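Local coordinates for protein acetylene hydratase (Pelobacter acetylenicus, PDB 2E7Z) that catalyses the hydration of acetylene to acetaldehyde, using a tungsten-bis(molybdopterin guanine dinucleotide) cofactor and a [4Fe-4S] cluster, at residues A88-L91 / K92-A96. Sequence-based numbering, arbitrary orientation.
Sequences AEKL and KKIIA
L91 and I95, one helical turn apart, make a close apolar contact within 88-96: L91 CG lies 3.8 Å from I95 CD1, and L91 CD1 is 4.0 Å from the same methyl. The two side chains slant across each other instead of running alongside. The torsions account for the meeting, since L91 puts CG anti to the backbone N (chi1 -177°) while I95 has CG1 beside its own N (chi1 -69°), bringing its CD1 back over the preceding turn. Beneath them, I95 N donates to L91 O at 2.8 Å with an N-H...O angle of 167°, the donor nearly in line with the carbonyl. K92, K93 and I94 continue the i to i-4 pattern of an alpha-helix, bonding to the carbonyls of A88, E89 and K90; of the four bonds, K93 N to E89 O is the longest, at 3.2 Å. In the K90 conformer given, one of two, K90 CG also touches buried I94 CD1 at 3.8 Å. Were L91 cut back to an alanine, I95 CD1 would probably face a gap, and M502 and A408 would lose an apolar neighbour.

The other side is looser and faces solvent. E89 and K93 are both exposed, and their opposite charges do not pair, E89 OE2 standing 6.5 Å from K93 NZ. K92 NZ is hydrogen-bonded to the carbonyl of R501; in the same conformer K90 NZ bonds to that of D434.

This is plain intrahelical i to i+4 packing, away from the cofactor sites. Helix 80-98 lies against the seven-stranded mixed sheet, through L91 and I94 on A408 of strand 408-412 and I94 on L435 of strand 435-440, while A88 meets L498 and R501 of the neighbouring helix 491-501.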
# COMPACT_ATOMS: atom_id res chain seq x y z
N ALA A 88 -14.06 19.52 16.98
CA ALA A 88 -15.03 18.72 17.72
C ALA A 88 -16.44 19.32 17.61
O ALA A 88 -17.42 18.60 17.39
CB ALA A 88 -14.61 18.59 19.19
N GLU A 89 -16.52 20.64 17.75
CA GLU A 89 -17.82 21.30 17.65
C GLU A 89 -18.47 21.04 16.28
O GLU A 89 -19.65 20.71 16.19
CB GLU A 89 -17.67 22.80 17.87
CG GLU A 89 -18.98 23.58 17.70
CD GLU A 89 -18.78 25.09 17.69
OE1 GLU A 89 -17.61 25.56 17.55
OE2 GLU A 89 -19.79 25.81 17.80
N LYS A 90 -17.68 21.20 15.21
CA LYS A 90 -18.21 21.00 13.87
C LYS A 90 -18.54 19.53 13.59
O LYS A 90 -19.56 19.22 12.99
CB LYS A 90 -17.25 21.54 12.81
CG LYS A 90 -17.81 21.44 11.40
CD LYS A 90 -17.38 22.61 10.49
CE LYS A 90 -18.50 22.94 9.51
NZ LYS A 90 -18.10 23.89 8.45
N LEU A 91 -17.67 18.62 14.03
CA LEU A 91 -17.94 17.20 13.87
C LEU A 91 -19.22 16.77 14.61
O LEU A 91 -20.00 15.98 14.09
CB LEU A 91 -16.75 16.39 14.37
CG LEU A 91 -16.83 14.88 14.20
CD1 LEU A 91 -16.94 14.55 12.72
CD2 LEU A 91 -15.60 14.26 14.83
N LYS A 92 -19.43 17.29 15.82
CA LYS A 92 -20.66 16.97 16.54
C LYS A 92 -21.90 17.38 15.74
O LYS A 92 -22.87 16.64 15.67
CB LYS A 92 -20.69 17.67 17.91
CG LYS A 92 -19.80 17.01 18.93
CD LYS A 92 -19.65 17.90 20.17
CE LYS A 92 -18.72 17.27 21.17
NZ LYS A 92 -18.56 18.15 22.38
N LYS A 93 -21.86 18.57 15.15
CA LYS A 93 -22.98 19.05 14.33
C LYS A 93 -23.20 18.17 13.10
O LYS A 93 -24.35 17.83 12.76
CB LYS A 93 -22.78 20.51 13.90
CG LYS A 93 -22.90 21.50 15.05
CD LYS A 93 -22.47 22.91 14.62
CE LYS A 93 -23.50 23.59 13.72
NZ LYS A 93 -24.86 23.68 14.37
N ILE A 94 -22.10 17.79 12.46
CA ILE A 94 -22.17 16.94 11.28
C ILE A 94 -22.77 15.56 11.64
O ILE A 94 -23.68 15.04 10.96
CB ILE A 94 -20.79 16.83 10.61
CG1 ILE A 94 -20.43 18.18 9.98
CG2 ILE A 94 -20.79 15.71 9.56
CD1 ILE A 94 -18.96 18.28 9.61
N ILE A 95 -22.28 14.97 12.73
CA ILE A 95 -22.76 13.66 13.17
C ILE A 95 -24.21 13.71 13.63
O ILE A 95 -24.97 12.80 13.39
CB ILE A 95 -21.84 13.04 14.27
CG1 ILE A 95 -20.49 12.65 13.66
CG2 ILE A 95 -22.53 11.83 14.98
CD1 ILE A 95 -19.49 12.17 14.72
N ALA A 96 -24.61 14.81 14.27
CA ALA A 96 -26.01 14.92 14.69
C ALA A 96 -26.94 14.95 13.48
O ALA A 96 -28.06 14.46 13.54
CB ALA A 96 -26.20 16.17 15.52